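Local coordinates for ABC transporter substrate-binding protein (Rhizobium radiobacter, PDB 6TFX) that binds the mannityl-opine mannopinic acid as the solute-binding protein of an ABC transporter, probably handing such opines on for import into the bacterium, at residues Asp89-Val92 with Phe93-Lys97; Ile147-Lys150 with Lys151-Lys154. All coordinates share one frame; numbering follows the deposited sequence.

Contact 1 of 2, residues Asp89-Val92 with Phe93-Lys97; sequences DDVV and FSLDK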
ATOM      1  N   ASP A  89      -3.677  11.512 -25.504  1.00 19.40           N
ATOM      2  CA  ASP A  89      -3.064  12.674 -24.836  1.00 19.30           C
ATOM      3  C   ASP A  89      -3.220  12.621 -23.302  1.00 21.89           C
ATOM      4  O   ASP A  89      -2.333  13.082 -22.585  1.00 19.79           O
ATOM      5  CB  ASP A  89      -3.644  13.988 -25.381  1.00 21.10           C
ATOM      6  CG  ASP A  89      -3.112  14.390 -26.764  1.00 30.81           C
ATOM      7  OD1 ASP A  89      -2.154  13.734 -27.261  1.00 27.92           O
ATOM      8  OD2 ASP A  89      -3.638  15.367 -27.339  1.00 37.65           O
ATOM      9  N   ASP A  90      -4.353  12.085 -22.801  1.00 18.78           N
ATOM     10  CA  ASP A  90      -4.549  11.944 -21.351  1.00 17.61           C
ATOM     11  C   ASP A  90      -3.556  10.922 -20.793  1.00 19.19           C
ATOM     12  O   ASP A  90      -3.044  11.101 -19.691  1.00 19.98           O
ATOM     13  CB  ASP A  90      -5.978  11.452 -21.049  1.00 18.03           C
ATOM     14  CG  ASP A  90      -7.034  12.484 -21.376  1.00 21.06           C
ATOM     15  OD1 ASP A  90      -6.841  13.666 -21.005  1.00 20.52           O
ATOM     16  OD2 ASP A  90      -8.072  12.105 -21.986  1.00 21.16           O
ATOM     17  N   VAL A  91      -3.327   9.820 -21.543  1.00 16.64           N
ATOM     18  CA  VAL A  91      -2.393   8.773 -21.106  1.00 15.79           C
ATOM     19  C   VAL A  91      -0.975   9.330 -21.047  1.00 19.53           C
ATOM     20  O   VAL A  91      -0.264   9.097 -20.066  1.00 18.80           O
ATOM     21  CB  VAL A  91      -2.490   7.513 -21.992  1.00 19.73           C
ATOM     22  CG1 VAL A  91      -1.425   6.487 -21.605  1.00 20.14           C
ATOM     23  CG2 VAL A  91      -3.893   6.909 -21.913  1.00 19.58           C
ATOM     24  N   VAL A  92      -0.557  10.066 -22.106  1.00 17.04           N
ATOM     25  CA  VAL A  92       0.771  10.683 -22.124  1.00 17.05           C
ATOM     26  C   VAL A  92       0.893  11.619 -20.930  1.00 19.63           C
ATOM     27  O   VAL A  92       1.894  11.565 -20.220  1.00 19.78           O
ATOM     28  CB  VAL A  92       1.012  11.446 -23.461  1.00 20.17           C
ATOM     29  CG1 VAL A  92       2.322  12.233 -23.416  1.00 20.48           C
ATOM     30  CG2 VAL A  92       1.014  10.457 -24.632  1.00 20.03           C
ATOM     31  N   PHE A  93      -0.127  12.493 -20.714  1.00 15.65           N
ATOM     32  CA  PHE A  93      -0.066  13.433 -19.612  1.00 16.71           C
ATOM     33  C   PHE A  93       0.065  12.693 -18.265  1.00 18.16           C
ATOM     34  O   PHE A  93       0.908  13.045 -17.421  1.00 18.62           O
ATOM     35  CB  PHE A  93      -1.317  14.327 -19.607  1.00 19.43           C
ATOM     36  CG  PHE A  93      -1.406  15.193 -18.373  1.00 20.93           C
ATOM     37  CD1 PHE A  93      -0.679  16.376 -18.279  1.00 24.44           C
ATOM     38  CD2 PHE A  93      -2.173  14.796 -17.280  1.00 23.03           C
ATOM     39  CE1 PHE A  93      -0.730  17.155 -17.114  1.00 24.86           C
ATOM     40  CE2 PHE A  93      -2.208  15.569 -16.112  1.00 25.45           C
ATOM     41  CZ  PHE A  93      -1.486  16.733 -16.040  1.00 24.26           C
ATOM     42  N   SER A  94      -0.761  11.649 -18.083  1.00 16.04           N
ATOM     43  CA  SER A  94      -0.791  10.923 -16.809  1.00 15.95           C
ATOM     44  C   SER A  94       0.499  10.195 -16.506  1.00 17.94           C
ATOM     45  O   SER A  94       1.018  10.324 -15.391  1.00 18.59           O
ATOM     46  CB  SER A  94      -1.949   9.938 -16.770  1.00 19.73           C
ATOM     47  OG  SER A  94      -3.174  10.618 -16.923  1.00 24.50           O
ATOM     48  N   LEU A  95       1.009   9.412 -17.479  1.00 15.83           N
ATOM     49  CA  LEU A  95       2.251   8.640 -17.275  1.00 16.72           C
ATOM     50  C   LEU A  95       3.452   9.553 -17.145  1.00 19.69           C
ATOM     51  O   LEU A  95       4.332   9.281 -16.325  1.00 19.60           O
ATOM     52  CB  LEU A  95       2.447   7.592 -18.378  1.00 17.38           C
ATOM     53  CG  LEU A  95       1.402   6.482 -18.358  1.00 20.83           C
ATOM     54  CD1 LEU A  95       1.687   5.481 -19.468  1.00 19.84           C
ATOM     55  CD2 LEU A  95       1.379   5.724 -16.985  1.00 24.05           C
ATOM     56  N   ASP A  96       3.452  10.712 -17.870  1.00 15.91           N
ATOM     57  CA  ASP A  96       4.579  11.623 -17.673  1.00 15.75           C
ATOM     58  C   ASP A  96       4.509  12.247 -16.284  1.00 18.17           C
ATOM     59  O   ASP A  96       5.549  12.582 -15.705  1.00 20.73           O
ATOM     60  CB  ASP A  96       4.574  12.742 -18.721  1.00 18.23           C
ATOM     61  CG  ASP A  96       5.059  12.309 -20.088  1.00 27.65           C
ATOM     62  OD1 ASP A  96       5.657  11.195 -20.191  1.00 25.37           O
ATOM     63  OD2 ASP A  96       4.865  13.085 -21.060  1.00 31.91           O
ATOM     64  N   LYS A  97       3.284  12.464 -15.769  1.00 16.91           N
ATOM     65  CA  LYS A  97       3.110  13.014 -14.419  1.00 16.47           C
ATOM     66  C   LYS A  97       3.574  11.957 -13.397  1.00 18.75           C
ATOM     67  O   LYS A  97       4.371  12.276 -12.530  1.00 17.58           O
ATOM     68  CB  LYS A  97       1.649  13.406 -14.166  1.00 19.05           C
ATOM     69  CG  LYS A  97       1.419  14.043 -12.799  1.00 19.38           C
ATOM     70  CD  LYS A  97      -0.038  14.479 -12.655  1.00 18.61           C
ATOM     71  CE  LYS A  97      -0.348  15.014 -11.274  1.00 21.08           C
ATOM     72  NZ  LYS A  97      -0.158  13.976 -10.222  1.00 21.92           N
TER
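Ser94 reaches back one turn to Asp90 and grips the same backbone oxygen twice. Its hydroxyl donates to that oxygen, Ser94 OG lying 2.8 Å from Asp90 O, while Ser94 N makes the ordinary helical bond to it. The two donors approach from opposite faces of the carbonyl plane, OG tilted 33° out of it. A chi1 of -60° folds OG back beside the serine's own backbone N, within reach of the preceding turn. The hydroxyl proton being spent on Asp90 O, OG can still act as acceptor, and it takes the amide N-H of Ile148.

The remaining carbonyls of the turn are served by the backbone. Asp89 O accepts from Phe93 N at 3.0 Å and Val92 O from Asp96 N at 2.9 Å; the straightest bond runs from Leu95 N to Val91 O, with an N-H...O angle of 175°. The carboxylate of Asp90 finds its partners outside residues 89-97: OD2 is bonded by Trp79 NE1 and Thr87 N, and OD1 by Lys150 N, so this buried acid has three N-H donors, which probably help to keep it ionised.

On another side of the helix Val91 and Leu95 lie alongside each other, Val91 CG1 3.9 Å from Leu95 CD1, and pack on strand 123-128. Val92 and Asp96 also run side by side; Val92 CG1 touches Asp96 OD2 at 3.6 Å, while Asp96 OD1 forms a salt bridge with Arg99. Successive N-H...O bonds from residue i+4 to residue i are the mark of an alpha-helix, and a serine hydroxyl bonded to the carbonyl four residues earlier is a common feature within one; this helix, 88-98, packs against strands 113-118 and 123-128.

Contact 2 of 2, residues Ile147-Lys150 with Lys151-Lys154; sequences IIPK and KAFK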
ATOM      1  N   ILE A 147      -4.985   6.501 -14.790  1.00 16.36           N
ATOM      2  CA  ILE A 147      -5.031   7.576 -15.776  1.00 14.76           C
ATOM      3  C   ILE A 147      -5.971   8.682 -15.312  1.00 17.72           C
ATOM      4  O   ILE A 147      -7.095   8.418 -14.905  1.00 17.27           O
ATOM      5  CB  ILE A 147      -5.407   7.038 -17.178  1.00 17.85           C
ATOM      6  CG1 ILE A 147      -4.503   5.852 -17.603  1.00 17.01           C
ATOM      7  CG2 ILE A 147      -5.427   8.157 -18.243  1.00 19.88           C
ATOM      8  CD1 ILE A 147      -2.962   6.140 -17.638  1.00 21.99           C
ATOM      9  N   ILE A 148      -5.498   9.922 -15.411  1.00 16.19           N
ATOM     10  CA  ILE A 148      -6.294  11.104 -15.060  1.00 16.55           C
ATOM     11  C   ILE A 148      -6.481  12.030 -16.291  1.00 19.14           C
ATOM     12  O   ILE A 148      -5.707  11.916 -17.253  1.00 19.61           O
ATOM     13  CB  ILE A 148      -5.740  11.874 -13.835  1.00 20.14           C
ATOM     14  CG1 ILE A 148      -4.463  12.681 -14.188  1.00 22.30           C
ATOM     15  CG2 ILE A 148      -5.512  10.921 -12.655  1.00 20.70           C
ATOM     16  CD1 ILE A 148      -3.900  13.520 -13.032  1.00 25.76           C
ATOM     17  N   PRO A 149      -7.476  12.951 -16.263  1.00 17.20           N
ATOM     18  CA  PRO A 149      -7.717  13.795 -17.443  1.00 17.11           C
ATOM     19  C   PRO A 149      -6.806  15.007 -17.460  1.00 22.02           C
ATOM     20  O   PRO A 149      -6.746  15.751 -16.486  1.00 20.75           O
ATOM     21  CB  PRO A 149      -9.204  14.188 -17.335  1.00 18.79           C
ATOM     22  CG  PRO A 149      -9.692  13.629 -16.029  1.00 22.77           C
ATOM     23  CD  PRO A 149      -8.507  13.185 -15.229  1.00 19.17           C
ATOM     24  N   LYS A 150      -6.105  15.200 -18.584  1.00 20.07           N
ATOM     25  CA  LYS A 150      -5.214  16.336 -18.785  1.00 19.89           C
ATOM     26  C   LYS A 150      -5.950  17.647 -18.489  1.00 21.81           C
ATOM     27  O   LYS A 150      -5.457  18.451 -17.700  1.00 21.01           O
ATOM     28  CB  LYS A 150      -4.713  16.324 -20.242  1.00 21.61           C
ATOM     29  CG  LYS A 150      -3.619  17.338 -20.563  1.00 28.26           C
ATOM     30  CD  LYS A 150      -3.229  17.162 -22.024  1.00 34.41           C
ATOM     31  CE  LYS A 150      -2.040  17.978 -22.455  1.00 45.67           C
ATOM     32  NZ  LYS A 150      -1.691  17.685 -23.877  1.00 47.86           N
ATOM     33  N   LYS A 151      -7.131  17.854 -19.099  1.00 20.29           N
ATOM     34  CA  LYS A 151      -7.884  19.119 -18.910  1.00 21.23           C
ATOM     35  C   LYS A 151      -8.325  19.357 -17.480  1.00 25.78           C
ATOM     36  O   LYS A 151      -8.231  20.496 -16.994  1.00 25.64           O
ATOM     37  CB  LYS A 151      -9.118  19.177 -19.807  1.00 24.52           C
ATOM     38  CG  LYS A 151      -8.857  19.179 -21.310  1.00 35.42           C
ATOM     39  CD  LYS A 151     -10.074  19.705 -22.102  1.00 47.14           C
ATOM     40  CE  LYS A 151     -11.366  18.903 -22.041  1.00 67.98           C
ATOM     41  NZ  LYS A 151     -12.238  19.176 -23.211  1.00 79.49           N
ATOM     42  N   ALA A 152      -8.792  18.305 -16.797  1.00 21.30           N
ATOM     43  CA  ALA A 152      -9.259  18.449 -15.418  1.00 21.24           C
ATOM     44  C   ALA A 152      -8.118  18.760 -14.469  1.00 24.11           C
ATOM     45  O   ALA A 152      -8.247  19.652 -13.623  1.00 22.60           O
ATOM     46  CB  ALA A 152      -9.995  17.202 -14.980  1.00 22.11           C
ATOM     47  N   PHE A 153      -7.006  18.039 -14.603  1.00 21.00           N
ATOM     48  CA  PHE A 153      -5.882  18.300 -13.711  1.00 19.79           C
ATOM     49  C   PHE A 153      -5.277  19.676 -13.979  1.00 23.64           C
ATOM     50  O   PHE A 153      -5.007  20.422 -13.021  1.00 23.16           O
ATOM     51  CB  PHE A 153      -4.802  17.200 -13.802  1.00 20.68           C
ATOM     52  CG  PHE A 153      -3.822  17.388 -12.663  1.00 21.24           C
ATOM     53  CD1 PHE A 153      -4.107  16.894 -11.389  1.00 23.60           C
ATOM     54  CD2 PHE A 153      -2.658  18.132 -12.840  1.00 23.92           C
ATOM     55  CE1 PHE A 153      -3.250  17.149 -10.316  1.00 25.25           C
ATOM     56  CE2 PHE A 153      -1.791  18.375 -11.767  1.00 27.28           C
ATOM     57  CZ  PHE A 153      -2.104  17.900 -10.511  1.00 24.87           C
ATOM     58  N   LYS A 154      -5.083  20.030 -15.279  1.00 20.68           N
ATOM     59  CA  LYS A 154      -4.486  21.335 -15.638  1.00 21.80           C
ATOM     60  C   LYS A 154      -5.239  22.499 -15.046  1.00 26.79           C
ATOM     61  O   LYS A 154      -4.611  23.474 -14.640  1.00 27.10           O
ATOM     62  CB  LYS A 154      -4.365  21.492 -17.162  1.00 25.77           C
ATOM     63  CG  LYS A 154      -3.096  20.824 -17.702  1.00 40.97           C
ATOM     64  CD  LYS A 154      -2.890  21.079 -19.197  1.00 52.48           C
ATOM     65  CE  LYS A 154      -1.446  20.890 -19.619  1.00 69.80           C
ATOM     66  NZ  LYS A 154      -1.001  19.479 -19.517  1.00 84.05           N
TER
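Ile148 CG1 sits between the backbone N and the carbonyl carbon (chi1 74°), and an extended chi2 carries CD1 outward to the side chain of Phe153. The two side chains meet across the first turn of helix 150-156, where Pro149 holds the N-cap position and the chain passes from loop to helix. Ile148 CD1 comes within 3.8 Å of Phe153 CD1 and almost as near to CB and CG, approaching the ring obliquely at the end joined to the chain. The ring has further partners: Lys97 makes a cation-pi contact with it and Phe160 an edge-to-face one.

Pro149 contributes through both backbone and ring. Pro149 O accepts Phe153 N at 3.0 Å in a nearly linear bond, with an N-H...O angle of 172°, which closes the opening turn. On the pyrrolidine ring, Pro149 CG rests 3.7 Å from Ala152 CB, a small buried apolar pair whose proline also touches Trp79. The next bond follows in step, Lys154 N to Lys150 O at 2.9 Å.

Lys150 and Lys154 run alongside each other and point the same way. The Lys150 chain is extended throughout, whereas Lys154 bends at its last torsion (chi4 67°) and brings its ammonium back over its neighbour's methylenes. Lys150 NZ and Lys154 NZ are 4.8 Å apart, like charges not in contact, a proximity that would probably make it somewhat harder for both to stay protonated. Nearer the backbone, the first carbons of the Lys154 side chain, CB and CG, lie against Lys150 O. Farther out it is nitrogen against carbon: Lys154 NZ lies 3.5 Å from both CG and CE of Lys150.

In the fold
Contact 1 lies within helix 88-98 and contact 2 at the start of helix 150-156, their centres about 8 Å apart. Both are partly buried, but contact 1 has its buried polar groups, Asp90 and Ser94, bonded, whereas contact 2 carries lysines on the solvent side, Lys151 and Lys154 exposed and Lys150 partly so, beside a buried Ile148-Pro149-Ala152 side. Two side-chain acceptors of helix 88-98 receive amides from the chain leading into helix 150-156, and Phe93 packs on Lys154. The chemistry thus passes from bonded polar groups inside a helix to a proline-capped, lysine-bearing helix start. Both are remote from the opine and magnesium sites.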